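Side-chain contacts in eukaryotic translation initiation factor 4 gamma 5 (Trypanosoma cruzi, PDB 6OZU), which probably serves as a scaffold in translation initiation, its MIF4G domain being the part that, in eIF4G relatives, binds the helicase eIF4A: residues I92-C95 and Q96-E100; A83-F86 and I87-I91. All coordinates share one frame; numbering follows the deposited sequence.

Contact 1. Residues I92-C95 and Q96-E100; sequences IRQC and QRTFE
Q94 and R97 lie side by side on one turn of helix and point the same way. Their amide and guanidinium planes are turned 63° apart. Q94 OE1 sits at the guanidinium edge, 4.0 Å from R97 CD, and a water joins the two groups. The water donates to Q94 OE1 at 3.2 Å and accepts from R97 NE at 2.8 Å, in the guanidinium plane. A bend at chi2 of 57° turns the Q94 amide along the helix to this water.

T98 crosses Q94 at about a right angle. T98 OG1 lies beside its own backbone N (chi1 -61°) and donates to Q94 O at 2.7 Å. T98 N donates to Q94 O at 3.0 Å, from the opposite face of its plane. Two bonds therefore grip Q94 O, and the buried hydroxyl is satisfied within the helix. T98 CG2 leans over one face of the F99 ring. C95 O lies oblique to that ring, 3.1 Å from F99 CD2.

These i to i+3 and i to i+4 pairs lie within one helix of the all-helical MIF4G fold. Q94 and C95 meet F51 of helix 40-53, while F99 packs on L139 and L142 of helix 118-144 and on V152 and V156 of helix 150-162.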
loop_
_atom_site.group_PDB
_atom_site.type_symbol
_atom_site.label_atom_id
_atom_site.label_comp_id
_atom_site.label_asym_id
_atom_site.label_seq_id
_atom_site.Cartn_x
_atom_site.Cartn_y
_atom_site.Cartn_z
ATOM N N ILE A 92 -7.559 9.387 1.873
ATOM C CA ILE A 92 -6.783 9.615 3.114
ATOM C C ILE A 92 -7.388 8.825 4.283
ATOM O O ILE A 92 -6.680 8.036 4.907
ATOM C CB ILE A 92 -6.631 11.129 3.447
ATOM C CG1 ILE A 92 -5.679 11.826 2.452
ATOM C CG2 ILE A 92 -6.185 11.357 4.902
ATOM C CD1 ILE A 92 -5.784 13.366 2.411
ATOM N N ARG A 93 -8.688 9.000 4.528
ATOM C CA ARG A 93 -9.446 8.323 5.584
ATOM C C ARG A 93 -9.458 6.802 5.408
ATOM O O ARG A 93 -9.264 6.075 6.384
ATOM C CB ARG A 93 -10.894 8.875 5.688
ATOM C CG ARG A 93 -10.978 10.240 6.338
ATOM C CD ARG A 93 -12.414 10.714 6.601
ATOM N NE ARG A 93 -12.794 11.829 5.724
ATOM C CZ ARG A 93 -13.600 11.720 4.667
ATOM N NH1 ARG A 93 -14.168 10.552 4.369
ATOM N NH2 ARG A 93 -13.857 12.780 3.909
ATOM N N GLN A 94 -9.711 6.318 4.179
ATOM C CA GLN A 94 -9.749 4.880 3.919
ATOM C C GLN A 94 -8.348 4.228 4.024
ATOM O O GLN A 94 -8.281 3.065 4.419
ATOM C CB GLN A 94 -10.465 4.552 2.596
ATOM C CG GLN A 94 -11.026 3.118 2.480
ATOM C CD GLN A 94 -11.999 2.687 3.552
ATOM O OE1 GLN A 94 -11.842 1.628 4.168
ATOM N NE2 GLN A 94 -13.030 3.476 3.786
ATOM N N CYS A 95 -7.250 4.988 3.775
ATOM C CA CYS A 95 -5.846 4.524 3.943
ATOM C C CYS A 95 -5.591 4.370 5.426
ATOM O O CYS A 95 -4.979 3.408 5.862
ATOM C CB CYS A 95 -4.859 5.525 3.348
ATOM S SG CYS A 95 -4.601 5.356 1.572
ATOM N N GLN A 96 -6.038 5.360 6.194
ATOM C CA GLN A 96 -5.904 5.385 7.640
ATOM C C GLN A 96 -6.596 4.164 8.236
ATOM O O GLN A 96 -5.960 3.447 8.998
ATOM C CB GLN A 96 -6.447 6.693 8.212
ATOM C CG GLN A 96 -5.924 7.030 9.592
ATOM C CD GLN A 96 -6.768 8.148 10.122
ATOM O OE1 GLN A 96 -7.828 7.920 10.723
ATOM N NE2 GLN A 96 -6.351 9.383 9.840
ATOM N N ARG A 97 -7.834 3.854 7.790
ATOM C CA ARG A 97 -8.599 2.729 8.296
ATOM C C ARG A 97 -7.971 1.384 7.943
ATOM O O ARG A 97 -7.779 0.550 8.826
ATOM C CB ARG A 97 -10.070 2.815 7.882
ATOM C CG ARG A 97 -10.933 1.848 8.682
ATOM C CD ARG A 97 -12.352 1.718 8.147
ATOM N NE ARG A 97 -12.889 0.355 8.268
ATOM C CZ ARG A 97 -13.315 -0.204 9.399
ATOM N NH1 ARG A 97 -13.788 -1.443 9.396
ATOM N NH2 ARG A 97 -13.285 0.478 10.540
ATOM N N THR A 98 -7.612 1.188 6.670
ATOM C CA THR A 98 -6.958 -0.009 6.160
ATOM C C THR A 98 -5.643 -0.348 6.888
ATOM O O THR A 98 -5.410 -1.526 7.207
ATOM C CB THR A 98 -6.701 0.190 4.656
ATOM O OG1 THR A 98 -7.955 0.373 4.011
ATOM C CG2 THR A 98 -5.941 -0.978 4.005
ATOM N N PHE A 99 -4.751 0.649 7.081
ATOM C CA PHE A 99 -3.440 0.349 7.661
ATOM C C PHE A 99 -3.462 0.429 9.186
ATOM O O PHE A 99 -2.631 -0.224 9.829
ATOM C CB PHE A 99 -2.298 1.155 6.993
ATOM C CG PHE A 99 -2.275 0.868 5.506
ATOM C CD1 PHE A 99 -2.059 -0.427 5.030
ATOM C CD2 PHE A 99 -2.598 1.861 4.583
ATOM C CE1 PHE A 99 -2.129 -0.710 3.662
ATOM C CE2 PHE A 99 -2.662 1.570 3.202
ATOM C CZ PHE A 99 -2.423 0.292 2.759
ATOM N N GLU A 100 -4.491 1.074 9.761
ATOM C CA GLU A 100 -4.711 1.089 11.217
ATOM C C GLU A 100 -5.205 -0.322 11.626
ATOM O O GLU A 100 -4.790 -0.848 12.659
ATOM C CB GLU A 100 -5.788 2.093 11.582
ATOM C CG GLU A 100 -5.335 3.245 12.452
ATOM C CD GLU A 100 -6.508 4.113 12.882
ATOM O OE1 GLU A 100 -7.215 3.720 13.837
ATOM O OE2 GLU A 100 -6.740 5.163 12.245
HETATM O O HOH W 1 -12.405 -0.971 5.894
#

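Contact 2. Residues A83-F86 and I87-I91; sequences AGRF and IRNAI
R88 reaches back along the helix to G84, and this is the close-packed part of the contact. The R88 chain is extended from CG to NE and runs past the G84 carbonyl, with R88 CD 3.3 Å from G84 O. R88 NH1 then donates to G84 O at 2.9 Å. The oxygen lies in the guanidinium plane, but NH1 sits above the carbonyl plane. The main-chain bond from R88 N to G84 O is weak, at 3.3 Å. The guanidinium is also fixed from outside: NH2 bonds to I74 O, near the end of helix 63-76, and NH1 to I77 O, just beyond it.

Next along the helix, buried I87 packs its CG1 3.1 Å from A83 O. I87 also packs on I43 of helix 40-53 and on L73 and I74 of helix 63-76. Such stacked helices build the alpha-helical solenoid of MIF4G domains, and here the start of helix 82-112 is held to the helix before it.

Looser is the R85 and N89 flank. The two run side by side, their flat groups 52° apart, with R85 CG 3.9 Å from N89 ND2. R85 is exposed. Within the contact the F86 ring only approaches A90, F86 CE2 to A90 CB at 4.5 Å, but it packs on D40, I43 and Q44 of helix 40-53.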
loop_
_atom_site.group_PDB
_atom_site.type_symbol
_atom_site.label_atom_id
_atom_site.label_comp_id
_atom_site.label_asym_id
_atom_site.label_seq_id
_atom_site.Cartn_x
_atom_site.Cartn_y
_atom_site.Cartn_z
ATOM N N ALA A 83 -16.101 17.715 -5.424
ATOM C CA ALA A 83 -16.065 16.253 -5.434
ATOM C C ALA A 83 -14.629 15.716 -5.534
ATOM O O ALA A 83 -14.352 14.608 -5.058
ATOM C CB ALA A 83 -16.896 15.719 -6.585
ATOM N N GLY A 84 -13.745 16.505 -6.151
ATOM C CA GLY A 84 -12.339 16.169 -6.305
ATOM C C GLY A 84 -11.616 16.177 -4.978
ATOM O O GLY A 84 -10.835 15.265 -4.686
ATOM N N ARG A 85 -11.916 17.198 -4.158
ATOM C CA ARG A 85 -11.370 17.406 -2.818
ATOM C C ARG A 85 -11.918 16.321 -1.894
ATOM O O ARG A 85 -11.138 15.715 -1.148
ATOM C CB ARG A 85 -11.704 18.814 -2.318
ATOM C CG ARG A 85 -10.816 19.293 -1.175
ATOM C CD ARG A 85 -11.191 20.643 -0.564
ATOM N NE ARG A 85 -12.632 20.935 -0.536
ATOM C CZ ARG A 85 -13.270 21.624 -1.475
ATOM N NH1 ARG A 85 -12.611 22.105 -2.517
ATOM N NH2 ARG A 85 -14.571 21.833 -1.382
ATOM N N PHE A 86 -13.234 16.007 -2.019
ATOM C CA PHE A 86 -13.880 14.962 -1.225
ATOM C C PHE A 86 -13.290 13.588 -1.476
ATOM O O PHE A 86 -13.021 12.888 -0.500
ATOM C CB PHE A 86 -15.413 14.946 -1.377
ATOM C CG PHE A 86 -16.077 13.945 -0.460
ATOM C CD1 PHE A 86 -16.318 14.255 0.874
ATOM C CD2 PHE A 86 -16.397 12.667 -0.911
ATOM C CE1 PHE A 86 -16.894 13.318 1.733
ATOM C CE2 PHE A 86 -16.954 11.723 -0.047
ATOM C CZ PHE A 86 -17.213 12.061 1.267
ATOM N N ILE A 87 -13.106 13.182 -2.763
ATOM C CA ILE A 87 -12.528 11.875 -3.139
ATOM C C ILE A 87 -11.165 11.696 -2.482
ATOM O O ILE A 87 -10.879 10.628 -1.933
ATOM C CB ILE A 87 -12.450 11.658 -4.685
ATOM C CG1 ILE A 87 -13.844 11.576 -5.324
ATOM C CG2 ILE A 87 -11.667 10.382 -5.016
ATOM C CD1 ILE A 87 -13.856 11.698 -6.862
ATOM N N ARG A 88 -10.332 12.751 -2.550
ATOM C CA ARG A 88 -8.981 12.803 -1.994
ATOM C C ARG A 88 -8.944 12.632 -0.468
ATOM O O ARG A 88 -8.091 11.916 0.049
ATOM C CB ARG A 88 -8.279 14.085 -2.440
ATOM C CG ARG A 88 -7.792 13.993 -3.878
ATOM C CD ARG A 88 -7.510 15.351 -4.464
ATOM N NE ARG A 88 -6.909 15.240 -5.786
ATOM C CZ ARG A 88 -7.587 15.160 -6.922
ATOM N NH1 ARG A 88 -8.915 15.155 -6.911
ATOM N NH2 ARG A 88 -6.947 15.074 -8.076
ATOM N N ASN A 89 -9.892 13.233 0.237
ATOM C CA ASN A 89 -10.006 13.104 1.685
ATOM C C ASN A 89 -10.589 11.751 2.069
ATOM O O ASN A 89 -10.286 11.261 3.158
ATOM C CB ASN A 89 -10.797 14.269 2.276
ATOM C CG ASN A 89 -10.028 15.561 2.210
ATOM O OD1 ASN A 89 -8.927 15.708 2.767
ATOM N ND2 ASN A 89 -10.574 16.513 1.497
ATOM N N ALA A 90 -11.377 11.119 1.161
ATOM C CA ALA A 90 -11.935 9.785 1.391
ATOM C C ALA A 90 -10.827 8.728 1.234
ATOM O O ALA A 90 -10.818 7.767 2.004
ATOM C CB ALA A 90 -13.084 9.514 0.444
ATOM N N ILE A 91 -9.871 8.926 0.271
ATOM C CA ILE A 91 -8.682 8.067 0.080
ATOM C C ILE A 91 -7.788 8.165 1.334
ATOM O O ILE A 91 -7.409 7.129 1.861
ATOM C CB ILE A 91 -7.921 8.322 -1.257
ATOM C CG1 ILE A 91 -8.799 7.951 -2.473
ATOM C CG2 ILE A 91 -6.622 7.519 -1.317
ATOM C CD1 ILE A 91 -8.486 8.747 -3.747
#

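How the contacts relate
From the N terminus, both contacts fall on helix 82-112, in series. Contact 2 comes first, near the start of the helix, and contact 1 follows directly. Neither closes a loop, and they do not nest or cross; each spans neighbouring turns. Their centres are about 13 Å apart. They meet where R93 NH2 of contact 1 packs on F86 CE1 of contact 2, at 3.8 Å, and F86 and R93 both touch Q44. Contact 2 ties the helix to the preceding helices 40-53 and 63-76. Contact 1 also uses helix 40-53, but turns to the later helices 118-144 and 150-162. One helix thus joins earlier and later parts of the domain.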